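Local coordinates for enoyl-CoA hydratase/isomerase family protein (Ruegeria pomeroyi, PDB 3L3S) that probably acts on acyl-CoA thioesters, perhaps as a hydro-lyase, within the crotonase superfamily, although its own reaction is not established, at residues B[109-114]-B[121-126]; B[153-158]-B[162-167]; B[175-180]-B[186-191]. All blocks are in the same frame, centred on the assembly; numbering follows the deposited sequence.

Contact 1: residues B[109-114]-B[121-126]; sequences ALVEGI and QLMAAC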
ATOM      1  N   ALA B 109      -6.766  -7.941  17.726  1.00 18.31           N
ATOM      2  CA  ALA B 109      -8.136  -7.516  17.945  1.00 17.43           C
ATOM      3  C   ALA B 109      -9.132  -8.596  17.503  1.00 18.07           C
ATOM      4  O   ALA B 109      -9.010  -9.152  16.407  1.00 19.63           O
ATOM      5  CB  ALA B 109      -8.394  -6.219  17.216  1.00 16.27           C
ATOM      6  N   LEU B 110     -10.070  -8.928  18.390  1.00 20.77           N
ATOM      7  CA  LEU B 110     -11.129  -9.919  18.129  1.00 23.16           C
ATOM      8  C   LEU B 110     -12.432  -9.120  17.946  1.00 23.78           C
ATOM      9  O   LEU B 110     -12.972  -8.557  18.908  1.00 23.24           O
ATOM     10  CB  LEU B 110     -11.231 -10.894  19.310  1.00 23.89           C
ATOM     11  CG  LEU B 110     -11.918 -12.268  19.258  1.00 25.87           C
ATOM     12  CD1 LEU B 110     -11.510 -13.033  20.507  1.00 27.35           C
ATOM     13  CD2 LEU B 110     -13.431 -12.197  19.175  1.00 26.51           C
ATOM     14  N   VAL B 111     -12.911  -9.076  16.703  1.00 25.18           N
ATOM     15  CA  VAL B 111     -14.115  -8.326  16.316  1.00 26.35           C
ATOM     16  C   VAL B 111     -15.305  -9.214  15.921  1.00 27.99           C
ATOM     17  O   VAL B 111     -15.221  -9.968  14.949  1.00 27.30           O
ATOM     18  CB  VAL B 111     -13.764  -7.333  15.160  1.00 25.55           C
ATOM     19  CG1 VAL B 111     -14.965  -6.539  14.692  1.00 25.45           C
ATOM     20  CG2 VAL B 111     -12.686  -6.378  15.620  1.00 25.11           C
ATOM     21  N   GLU B 112     -16.416  -9.070  16.656  1.00 29.28           N
ATOM     22  CA  GLU B 112     -17.660  -9.831  16.428  1.00 31.12           C
ATOM     23  C   GLU B 112     -18.796  -8.957  15.882  1.00 30.38           C
ATOM     24  O   GLU B 112     -19.796  -9.482  15.371  1.00 31.02           O
ATOM     25  CB  GLU B 112     -18.155 -10.478  17.734  1.00 31.63           C
ATOM     26  CG  GLU B 112     -17.250 -11.544  18.327  1.00 33.57           C
ATOM     27  CD  GLU B 112     -17.584 -11.886  19.768  1.00 34.84           C
ATOM     28  OE1 GLU B 112     -17.939 -10.978  20.544  1.00 33.48           O
ATOM     29  OE2 GLU B 112     -17.464 -13.074  20.138  1.00 40.02           O
ATOM     30  N   GLY B 113     -18.656  -7.638  16.036  1.00 29.88           N
ATOM     31  CA  GLY B 113     -19.675  -6.710  15.574  1.00 24.83           C
ATOM     32  C   GLY B 113     -19.168  -5.455  14.893  1.00 25.43           C
ATOM     33  O   GLY B 113     -18.156  -5.485  14.185  1.00 24.05           O
ATOM     34  N   ILE B 114     -19.871  -4.344  15.104  1.00 26.06           N
ATOM     35  CA  ILE B 114     -19.489  -3.083  14.479  1.00 28.51           C
ATOM     36  C   ILE B 114     -18.358  -2.314  15.175  1.00 28.35           C
ATOM     37  O   ILE B 114     -18.341  -2.146  16.401  1.00 28.42           O
ATOM     38  CB  ILE B 114     -20.738  -2.178  14.153  1.00 30.85           C
ATOM     39  CG1 ILE B 114     -20.321  -0.908  13.379  1.00 33.75           C
ATOM     40  CG2 ILE B 114     -21.528  -1.865  15.409  1.00 30.81           C
ATOM     41  CD1 ILE B 114     -21.475  -0.025  12.885  1.00 36.04           C
ATOM     42  N   GLN B 121     -10.356   2.582  14.924  1.00 21.74           N
ATOM     43  CA  GLN B 121      -8.969   3.007  15.144  1.00 22.88           C
ATOM     44  C   GLN B 121      -8.231   2.035  16.077  1.00 21.29           C
ATOM     45  O   GLN B 121      -7.100   1.650  15.788  1.00 23.85           O
ATOM     46  CB  GLN B 121      -8.954   4.421  15.739  1.00 22.41           C
ATOM     47  CG  GLN B 121      -7.596   4.970  16.158  1.00 23.58           C
ATOM     48  CD  GLN B 121      -7.645   6.414  16.620  1.00 23.69           C
ATOM     49  OE1 GLN B 121      -8.705   6.955  16.963  1.00 24.22           O
ATOM     50  NE2 GLN B 121      -6.489   7.055  16.621  1.00 25.21           N
ATOM     51  N   LEU B 122      -8.899   1.636  17.166  1.00 19.06           N
ATOM     52  CA  LEU B 122      -8.368   0.707  18.175  1.00 17.79           C
ATOM     53  C   LEU B 122      -7.998  -0.610  17.525  1.00 20.59           C
ATOM     54  O   LEU B 122      -6.931  -1.179  17.791  1.00 22.33           O
ATOM     55  CB  LEU B 122      -9.418   0.444  19.266  1.00 16.47           C
ATOM     56  CG  LEU B 122      -9.042  -0.431  20.478  1.00 15.93           C
ATOM     57  CD1 LEU B 122      -8.068   0.310  21.389  1.00 11.99           C
ATOM     58  CD2 LEU B 122     -10.301  -0.824  21.253  1.00 12.67           C
HETATM   59  N   MSE B 123      -8.893  -1.053  16.645  1.00 22.04           N
HETATM   60  CA  MSE B 123      -8.741  -2.282  15.890  1.00 23.97           C
HETATM   61  C   MSE B 123      -7.604  -2.096  14.869  1.00 21.80           C
HETATM   62  O   MSE B 123      -6.710  -2.932  14.779  1.00 21.07           O
HETATM   63  CB  MSE B 123     -10.055  -2.599  15.176  1.00 28.27           C
HETATM   64  CG  MSE B 123     -10.144  -3.999  14.647  1.00 36.59           C
HETATM   65 SE   MSE B 123     -11.093  -4.091  12.953  1.00 50.62          SE
HETATM   66  CE  MSE B 123      -9.742  -3.111  11.963  1.00 40.08           C
ATOM     67  N   ALA B 124      -7.627  -0.968  14.159  1.00 18.88           N
ATOM     68  CA  ALA B 124      -6.615  -0.639  13.161  1.00 18.05           C
ATOM     69  C   ALA B 124      -5.218  -0.469  13.753  1.00 19.08           C
ATOM     70  O   ALA B 124      -4.238  -0.752  13.077  1.00 20.32           O
ATOM     71  CB  ALA B 124      -7.014   0.592  12.385  1.00 17.06           C
ATOM     72  N   ALA B 125      -5.147  -0.071  15.029  1.00 19.24           N
ATOM     73  CA  ALA B 125      -3.876   0.118  15.744  1.00 17.48           C
ATOM     74  C   ALA B 125      -3.259  -1.209  16.191  1.00 17.50           C
ATOM     75  O   ALA B 125      -2.075  -1.269  16.518  1.00 19.32           O
ATOM     76  CB  ALA B 125      -4.061   1.052  16.938  1.00 21.02           C
ATOM     77  N   CYS B 126      -4.061  -2.271  16.202  1.00 16.97           N
ATOM     78  CA  CYS B 126      -3.563  -3.599  16.566  1.00 15.94           C
ATOM     79  C   CYS B 126      -2.782  -4.188  15.383  1.00 15.64           C
ATOM     80  O   CYS B 126      -3.033  -3.814  14.237  1.00 16.17           O
ATOM     81  CB  CYS B 126      -4.705  -4.537  16.963  1.00 15.65           C
ATOM     82  SG  CYS B 126      -5.556  -4.109  18.517  1.00 18.52           S
TER
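Strand 107-111 and helix 118-124 come closest at Ala109 and Met123, whose CA atoms lie 5.7 Å apart. Met123, a selenomethionine, supplies most of the helix side. Its CG stands anti to the backbone N (chi1 -165°) and thereby swings off the helix towards the strand, where it rests 3.6 Å from Val111 CG2 and 3.8 Å from Ala109 CB. The chain bends again at chi2 and chi3, and Met123 and Val111 cross at about a right angle; the selenium SE stays 3.9 Å from Val111 CG2. Val111 makes this contact with a single branch, CG2, the one anti to its carbonyl carbon.

A second neighbour of the Ala109 methyl is Cys126, whose SG sits 3.8 Å from Ala109 CB. One methyl thus bears on both a selenomethionine methylene and a thiol sulfur. All four residues are buried, and the contact between them is apolar. Phe63 touches both Val111 and Met123, extending the packing to strand 62-64. Arg162 of a neighbouring subunit hydrogen-bonds to Met123 O and Cys126 O.

Strand 107-111 pairs in parallel with 128-131, and the connection between them runs through strand 114-116, which belongs to a second, three-stranded sheet, and then the helix: a beta-alpha-beta crossover with an added strand, part of the crotonase fold, in which the start of this helix usually contributes a backbone N-H to the oxyanion hole.

Contact 2: residues B[153-158]-B[162-167]; sequences VAVSRV and RAVTEM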
ATOM      1  N   VAL B 153      -6.107   8.086  10.745  1.00 19.17           N
ATOM      2  CA  VAL B 153      -4.648   7.994  10.840  1.00 17.18           C
ATOM      3  C   VAL B 153      -4.232   6.520  10.914  1.00 18.29           C
ATOM      4  O   VAL B 153      -3.451   6.059  10.081  1.00 20.80           O
ATOM      5  CB  VAL B 153      -4.096   8.794  12.054  1.00 16.58           C
ATOM      6  CG1 VAL B 153      -2.597   8.575  12.238  1.00 18.76           C
ATOM      7  CG2 VAL B 153      -4.359  10.264  11.865  1.00 12.00           C
ATOM      8  N   ALA B 154      -4.803   5.787  11.866  1.00 13.91           N
ATOM      9  CA  ALA B 154      -4.502   4.370  12.032  1.00 13.72           C
ATOM     10  C   ALA B 154      -5.079   3.528  10.893  1.00 15.61           C
ATOM     11  O   ALA B 154      -4.421   2.590  10.437  1.00 18.58           O
ATOM     12  CB  ALA B 154      -5.001   3.864  13.380  1.00 11.16           C
ATOM     13  N   VAL B 155      -6.272   3.902  10.408  1.00 14.90           N
ATOM     14  CA  VAL B 155      -6.942   3.203   9.298  1.00 15.84           C
ATOM     15  C   VAL B 155      -6.161   3.358   7.975  1.00 16.31           C
ATOM     16  O   VAL B 155      -5.998   2.382   7.240  1.00 15.26           O
ATOM     17  CB  VAL B 155      -8.437   3.660   9.121  1.00 14.18           C
ATOM     18  CG1 VAL B 155      -9.110   2.916   7.977  1.00 13.33           C
ATOM     19  CG2 VAL B 155      -9.229   3.394  10.387  1.00 16.12           C
ATOM     20  N   SER B 156      -5.633   4.561   7.723  1.00 17.72           N
ATOM     21  CA  SER B 156      -4.849   4.852   6.515  1.00 17.23           C
ATOM     22  C   SER B 156      -3.551   4.059   6.415  1.00 16.94           C
ATOM     23  O   SER B 156      -2.933   4.010   5.356  1.00 15.61           O
ATOM     24  CB  SER B 156      -4.533   6.334   6.411  1.00 16.44           C
ATOM     25  OG  SER B 156      -3.752   6.755   7.521  1.00 21.78           O
ATOM     26  N   ARG B 157      -3.141   3.455   7.530  1.00 17.39           N
ATOM     27  CA  ARG B 157      -1.933   2.652   7.552  1.00 18.24           C
ATOM     28  C   ARG B 157      -2.190   1.193   7.218  1.00 19.43           C
ATOM     29  O   ARG B 157      -1.254   0.475   6.861  1.00 22.12           O
ATOM     30  CB  ARG B 157      -1.203   2.793   8.891  1.00 18.06           C
ATOM     31  CG  ARG B 157      -0.047   3.818   8.871  1.00 18.52           C
ATOM     32  CD  ARG B 157      -0.527   5.226   8.548  1.00 18.20           C
ATOM     33  NE  ARG B 157       0.522   6.229   8.687  1.00 22.92           N
ATOM     34  CZ  ARG B 157       0.353   7.543   8.516  1.00 22.28           C
ATOM     35  NH1 ARG B 157      -0.834   8.048   8.189  1.00 20.04           N
ATOM     36  NH2 ARG B 157       1.385   8.358   8.682  1.00 19.76           N
ATOM     37  N   VAL B 158      -3.457   0.772   7.277  1.00 18.75           N
ATOM     38  CA  VAL B 158      -3.814  -0.620   7.002  1.00 18.37           C
ATOM     39  C   VAL B 158      -4.622  -0.904   5.722  1.00 19.84           C
ATOM     40  O   VAL B 158      -4.858  -2.066   5.391  1.00 21.98           O
ATOM     41  CB  VAL B 158      -4.458  -1.325   8.250  1.00 20.71           C
ATOM     42  CG1 VAL B 158      -3.490  -1.290   9.459  1.00 20.68           C
ATOM     43  CG2 VAL B 158      -5.820  -0.720   8.607  1.00 16.20           C
ATOM     44  N   ARG B 162      -7.533   4.809  -1.662  1.00 24.26           N
ATOM     45  CA  ARG B 162      -8.891   4.926  -2.189  1.00 26.02           C
ATOM     46  C   ARG B 162      -9.911   4.445  -1.173  1.00 25.65           C
ATOM     47  O   ARG B 162     -10.978   5.041  -1.017  1.00 24.80           O
ATOM     48  CB  ARG B 162      -9.056   4.095  -3.451  1.00 27.31           C
ATOM     49  CG  ARG B 162      -8.274   4.597  -4.630  1.00 29.62           C
ATOM     50  CD  ARG B 162      -8.958   5.705  -5.320  1.00 30.11           C
ATOM     51  NE  ARG B 162      -8.498   5.856  -6.690  1.00 29.78           N
ATOM     52  CZ  ARG B 162      -8.425   7.023  -7.313  1.00 30.09           C
ATOM     53  NH1 ARG B 162      -8.755   8.135  -6.675  1.00 28.46           N
ATOM     54  NH2 ARG B 162      -8.119   7.068  -8.599  1.00 30.14           N
ATOM     55  N   ALA B 163      -9.543   3.379  -0.467  1.00 24.26           N
ATOM     56  CA  ALA B 163     -10.387   2.761   0.536  1.00 22.19           C
ATOM     57  C   ALA B 163     -10.684   3.671   1.725  1.00 23.60           C
ATOM     58  O   ALA B 163     -11.854   3.878   2.044  1.00 22.79           O
ATOM     59  CB  ALA B 163      -9.782   1.460   0.975  1.00 21.29           C
ATOM     60  N   VAL B 164      -9.644   4.283   2.310  1.00 24.40           N
ATOM     61  CA  VAL B 164      -9.805   5.203   3.454  1.00 24.00           C
ATOM     62  C   VAL B 164     -10.529   6.476   3.063  1.00 23.28           C
ATOM     63  O   VAL B 164     -11.244   7.055   3.874  1.00 22.70           O
ATOM     64  CB  VAL B 164      -8.477   5.717   4.052  1.00 26.11           C
ATOM     65  CG1 VAL B 164      -8.592   5.819   5.560  1.00 23.50           C
ATOM     66  CG2 VAL B 164      -7.303   4.919   3.606  1.00 28.64           C
ATOM     67  N   THR B 165     -10.279   6.940   1.840  1.00 22.69           N
ATOM     68  CA  THR B 165     -10.907   8.151   1.340  1.00 25.39           C
ATOM     69  C   THR B 165     -12.408   7.948   1.152  1.00 26.06           C
ATOM     70  O   THR B 165     -13.178   8.849   1.461  1.00 25.90           O
ATOM     71  CB  THR B 165     -10.228   8.664   0.051  1.00 25.73           C
ATOM     72  OG1 THR B 165      -8.826   8.834   0.305  1.00 28.32           O
ATOM     73  CG2 THR B 165     -10.790  10.028  -0.369  1.00 27.29           C
ATOM     74  N   GLU B 166     -12.821   6.746   0.749  1.00 25.35           N
ATOM     75  CA  GLU B 166     -14.238   6.480   0.569  1.00 26.11           C
ATOM     76  C   GLU B 166     -14.952   6.319   1.908  1.00 26.62           C
ATOM     77  O   GLU B 166     -16.061   6.815   2.061  1.00 27.46           O
ATOM     78  CB  GLU B 166     -14.503   5.278  -0.345  1.00 25.93           C
ATOM     79  CG  GLU B 166     -15.916   5.333  -0.981  1.00 26.64           C
ATOM     80  CD  GLU B 166     -16.378   4.022  -1.600  1.00 27.32           C
ATOM     81  OE1 GLU B 166     -16.224   2.954  -0.966  1.00 26.48           O
ATOM     82  OE2 GLU B 166     -16.920   4.069  -2.723  1.00 27.65           O
HETATM   83  N   MSE B 167     -14.280   5.712   2.891  1.00 26.49           N
HETATM   84  CA  MSE B 167     -14.859   5.507   4.219  1.00 26.79           C
HETATM   85  C   MSE B 167     -15.095   6.831   4.921  1.00 26.40           C
HETATM   86  O   MSE B 167     -16.196   7.101   5.403  1.00 27.50           O
HETATM   87  CB  MSE B 167     -13.959   4.651   5.114  1.00 25.88           C
HETATM   88  CG  MSE B 167     -13.711   3.252   4.666  1.00 29.57           C
HETATM   89 SE   MSE B 167     -12.929   2.234   6.127  1.00 43.88          SE
HETATM   90  CE  MSE B 167     -14.573   1.717   7.033  1.00 36.34           C
TER
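Val164 overlaps Val155 and Ser156 with both its methyls. CG1 packs on Val155 CG1 at 3.8 Å and lies 3.9 Å from Ser156 N, while CG2 lies against Ser156 CA at 3.8 Å. The isopropyl group therefore bears as much on backbone as on side chain, which fits the short spacing of 5.8 Å between Ser156 CA and Val164 CA. Its chi1 of -143° departs well from a staggered value.

Val155 answers with one branch. CG1, anti to its backbone N (chi1 -180°), points at helix 161-170, and the two valines slide past each other in opposite directions instead of meeting end on. The same methyl also lies near the selenium of Met167, at 4.3 Å from SE, a looser approach. Ile159, in the turn that joins the segments, touches both Val164 and Met167, and Leu120 of helix 118-124 touches Val155 and Met167.

Ser156 keeps its hydroxyl turned from this apolar patch. OG faces the helix carbonyls behind it, 2.7 Å from Val153 O, and accepts from Arg157 NH1 at 3.3 Å. That N-H approach is fairly straight, at 159°, and OG lies almost in the guanidinium plane. Arg157 also reaches His223 O of a neighbouring subunit through NH2, and Glu166 hydrogen-bonds Tyr130 OH of the same neighbour. Chemically the contact is divided: methyls, selenium and backbone carbon pack between the two helices, whereas the hydroxyl and charged groups find their partners elsewhere, among them carbonyls, Tyr174 and another subunit, so the helix pairing itself probably depends on shape and burial rather than on polar bonds.

Contact 3: residues B[175-180]-B[186-191]; sequences DADWAL and NRILPE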
ATOM      1  N   ASP B 175     -19.005  -4.217   5.092  1.00 26.86           N
ATOM      2  CA  ASP B 175     -19.036  -5.574   5.653  1.00 28.64           C
ATOM      3  C   ASP B 175     -17.657  -6.213   5.875  1.00 28.95           C
ATOM      4  O   ASP B 175     -16.629  -5.587   5.609  1.00 32.81           O
ATOM      5  CB  ASP B 175     -19.980  -6.497   4.833  1.00 27.75           C
ATOM      6  CG  ASP B 175     -19.577  -6.653   3.348  1.00 30.42           C
ATOM      7  OD1 ASP B 175     -18.583  -6.054   2.888  1.00 33.10           O
ATOM      8  OD2 ASP B 175     -20.278  -7.398   2.627  1.00 30.81           O
ATOM      9  N   ALA B 176     -17.650  -7.453   6.361  1.00 27.82           N
ATOM     10  CA  ALA B 176     -16.425  -8.207   6.624  1.00 27.45           C
ATOM     11  C   ALA B 176     -15.653  -8.585   5.361  1.00 27.58           C
ATOM     12  O   ALA B 176     -14.417  -8.604   5.369  1.00 27.62           O
ATOM     13  CB  ALA B 176     -16.738  -9.453   7.437  1.00 27.33           C
ATOM     14  N   ASP B 177     -16.388  -8.868   4.285  1.00 27.37           N
ATOM     15  CA  ASP B 177     -15.797  -9.248   3.007  1.00 26.49           C
ATOM     16  C   ASP B 177     -14.976  -8.143   2.360  1.00 26.15           C
ATOM     17  O   ASP B 177     -13.879  -8.407   1.866  1.00 26.44           O
ATOM     18  CB  ASP B 177     -16.860  -9.775   2.045  1.00 23.73           C
ATOM     19  CG  ASP B 177     -17.340 -11.166   2.418  1.00 28.08           C
ATOM     20  OD1 ASP B 177     -18.570 -11.386   2.437  1.00 30.78           O
ATOM     21  OD2 ASP B 177     -16.497 -12.046   2.685  1.00 27.96           O
ATOM     22  N   TRP B 178     -15.473  -6.907   2.456  1.00 25.46           N
ATOM     23  CA  TRP B 178     -14.809  -5.726   1.896  1.00 25.48           C
ATOM     24  C   TRP B 178     -13.552  -5.473   2.715  1.00 24.60           C
ATOM     25  O   TRP B 178     -12.519  -5.114   2.167  1.00 22.12           O
ATOM     26  CB  TRP B 178     -15.743  -4.500   1.964  1.00 27.37           C
ATOM     27  CG  TRP B 178     -15.211  -3.217   1.347  1.00 31.38           C
ATOM     28  CD1 TRP B 178     -15.388  -2.792   0.057  1.00 33.35           C
ATOM     29  CD2 TRP B 178     -14.425  -2.205   1.996  1.00 32.08           C
ATOM     30  NE1 TRP B 178     -14.760  -1.584  -0.138  1.00 33.77           N
ATOM     31  CE2 TRP B 178     -14.160  -1.198   1.031  1.00 32.90           C
ATOM     32  CE3 TRP B 178     -13.915  -2.047   3.305  1.00 33.76           C
ATOM     33  CZ2 TRP B 178     -13.402  -0.039   1.332  1.00 34.52           C
ATOM     34  CZ3 TRP B 178     -13.158  -0.894   3.611  1.00 32.46           C
ATOM     35  CH2 TRP B 178     -12.911   0.094   2.621  1.00 32.88           C
ATOM     36  N   ALA B 179     -13.679  -5.650   4.029  1.00 23.71           N
ATOM     37  CA  ALA B 179     -12.588  -5.455   4.977  1.00 24.46           C
ATOM     38  C   ALA B 179     -11.451  -6.443   4.792  1.00 24.75           C
ATOM     39  O   ALA B 179     -10.288  -6.085   4.980  1.00 25.77           O
ATOM     40  CB  ALA B 179     -13.098  -5.521   6.379  1.00 23.53           C
ATOM     41  N   LEU B 180     -11.794  -7.679   4.428  1.00 23.37           N
ATOM     42  CA  LEU B 180     -10.799  -8.720   4.185  1.00 24.20           C
ATOM     43  C   LEU B 180     -10.004  -8.378   2.919  1.00 25.40           C
ATOM     44  O   LEU B 180      -8.766  -8.403   2.929  1.00 25.07           O
ATOM     45  CB  LEU B 180     -11.465 -10.098   4.050  1.00 22.65           C
ATOM     46  CG  LEU B 180     -10.539 -11.304   3.801  1.00 24.15           C
ATOM     47  CD1 LEU B 180      -9.615 -11.499   4.993  1.00 21.73           C
ATOM     48  CD2 LEU B 180     -11.333 -12.570   3.505  1.00 23.58           C
ATOM     49  N   ASN B 186      -7.416  -9.550   8.995  1.00 25.41           N
ATOM     50  CA  ASN B 186      -6.545 -10.609   8.470  1.00 24.96           C
ATOM     51  C   ASN B 186      -7.227 -11.853   7.904  1.00 27.25           C
ATOM     52  O   ASN B 186      -6.750 -12.421   6.911  1.00 27.93           O
ATOM     53  CB  ASN B 186      -5.531 -11.042   9.531  1.00 24.63           C
ATOM     54  CG  ASN B 186      -4.530  -9.952   9.870  1.00 24.58           C
ATOM     55  OD1 ASN B 186      -3.441  -9.886   9.293  1.00 25.89           O
ATOM     56  ND2 ASN B 186      -4.893  -9.090  10.810  1.00 24.14           N
ATOM     57  N   ARG B 187      -8.320 -12.288   8.540  1.00 27.27           N
ATOM     58  CA  ARG B 187      -9.051 -13.482   8.122  1.00 26.66           C
ATOM     59  C   ARG B 187     -10.476 -13.444   8.658  1.00 25.98           C
ATOM     60  O   ARG B 187     -10.722 -12.880   9.722  1.00 25.66           O
ATOM     61  CB  ARG B 187      -8.322 -14.735   8.642  1.00 30.67           C
ATOM     62  CG  ARG B 187      -8.619 -16.036   7.919  1.00 36.96           C
ATOM     63  CD  ARG B 187      -7.677 -17.150   8.390  1.00 42.96           C
ATOM     64  NE  ARG B 187      -8.034 -18.436   7.785  1.00 47.97           N
ATOM     65  CZ  ARG B 187      -7.564 -19.623   8.167  1.00 49.88           C
ATOM     66  NH1 ARG B 187      -6.690 -19.724   9.165  1.00 51.63           N
ATOM     67  NH2 ARG B 187      -8.011 -20.724   7.576  1.00 50.59           N
ATOM     68  N   ILE B 188     -11.415 -13.995   7.889  1.00 26.49           N
ATOM     69  CA  ILE B 188     -12.823 -14.075   8.302  1.00 25.19           C
ATOM     70  C   ILE B 188     -13.060 -15.506   8.751  1.00 25.09           C
ATOM     71  O   ILE B 188     -12.771 -16.450   8.018  1.00 24.09           O
ATOM     72  CB  ILE B 188     -13.835 -13.775   7.154  1.00 25.02           C
ATOM     73  CG1 ILE B 188     -13.700 -12.336   6.646  1.00 24.13           C
ATOM     74  CG2 ILE B 188     -15.272 -13.960   7.659  1.00 27.25           C
ATOM     75  CD1 ILE B 188     -14.464 -12.091   5.349  1.00 19.16           C
ATOM     76  N   LEU B 189     -13.576 -15.660   9.966  1.00 25.40           N
ATOM     77  CA  LEU B 189     -13.864 -16.980  10.522  1.00 27.73           C
ATOM     78  C   LEU B 189     -15.300 -17.117  11.041  1.00 28.95           C
ATOM     79  O   LEU B 189     -15.910 -16.112  11.432  1.00 28.27           O
ATOM     80  CB  LEU B 189     -12.882 -17.290  11.660  1.00 27.96           C
ATOM     81  CG  LEU B 189     -11.505 -17.691  11.136  1.00 29.11           C
ATOM     82  CD1 LEU B 189     -10.514 -16.610  11.502  1.00 25.87           C
ATOM     83  CD2 LEU B 189     -11.113 -19.063  11.623  1.00 30.09           C
ATOM     84  N   PRO B 190     -15.886 -18.347  10.992  1.00 29.37           N
ATOM     85  CA  PRO B 190     -17.259 -18.523  11.501  1.00 29.73           C
ATOM     86  C   PRO B 190     -17.250 -18.195  13.003  1.00 28.76           C
ATOM     87  O   PRO B 190     -16.300 -18.559  13.705  1.00 29.08           O
ATOM     88  CB  PRO B 190     -17.549 -20.008  11.220  1.00 30.14           C
ATOM     89  CG  PRO B 190     -16.186 -20.634  11.020  1.00 30.41           C
ATOM     90  CD  PRO B 190     -15.445 -19.570  10.289  1.00 28.65           C
ATOM     91  N   GLU B 191     -18.263 -17.454  13.460  1.00 29.18           N
ATOM     92  CA  GLU B 191     -18.354 -16.990  14.858  1.00 28.95           C
ATOM     93  C   GLU B 191     -18.193 -17.963  16.010  1.00 28.00           C
ATOM     94  O   GLU B 191     -17.936 -17.535  17.134  1.00 28.96           O
ATOM     95  CB  GLU B 191     -19.564 -16.075  15.094  1.00 29.23           C
ATOM     96  CG  GLU B 191     -20.808 -16.412  14.318  1.00 30.82           C
ATOM     97  CD  GLU B 191     -20.865 -15.755  12.941  1.00 29.18           C
ATOM     98  OE1 GLU B 191     -21.248 -14.568  12.859  1.00 27.84           O
ATOM     99  OE2 GLU B 191     -20.549 -16.435  11.941  1.00 29.79           O
TER
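Apolar packing centres on Ile188, whose CD1 reaches the N-terminal part of helix 176-182. It lies 3.7 Å from Leu180 CD2 and, less tightly, 4.1 Å from Ala176 CB. Ile188 CG1 is anti to the carbonyl carbon and the chain then runs out straight (chi2 168°), which carries CD1 towards the helix, where it meets the Leu180 side chain at a slant. Leu180 CD1 packs 3.6 Å from Asn186 O and 3.7 Å from Arg187 CA.

The short, weakly bonded strand at about 187-188 is outermost in the six-stranded sheet of this chain, parallel to 128-131, so these contacts set helix 176-182 against the sheet's edge in the crotonase fold. With an alanine at Ile188, the delta methyl and its reach would be gone, and Leu180 would probably lose its apolar mate and be freer to turn.

Contacts of methyl with oxygen complete the approach: Ile188 CD1 lies 3.5 Å from Ala176 O and 3.4 Å from Asp177 OD2, the Asp177 and Ile188 side chains crossing at about a right angle. Among hydrogen bonds, Asp175 serves as N-cap: its OD1 accepts from Trp178 N at 3.3 Å, met from above the carboxylate plane.

Overall arrangement
The three contacts follow one another along the chain without overlap. Contact 1 lies deepest, about 6 Å from the chain centre, against 14 and 16 Å for contacts 2 and 3; their centres are 14 Å (1 and 2), 12 Å (1 and 3) and 17 Å (2 and 3) apart. Contacts 1 and 3 reach the same sheet, from strand 107-111 and from edge strand 187-188, without touching. Contact 2 bridges them: helix 118-124 packs on helix 150-155 through Ala124 and Ala154, and helix 161-170 meets Trp178 of helix 176-182 through Ala163 and Met167. Sheet core, helical layer and sheet edge are thus joined continuously, and contacts 1 and 2 both lie at subunit interfaces of the trimer.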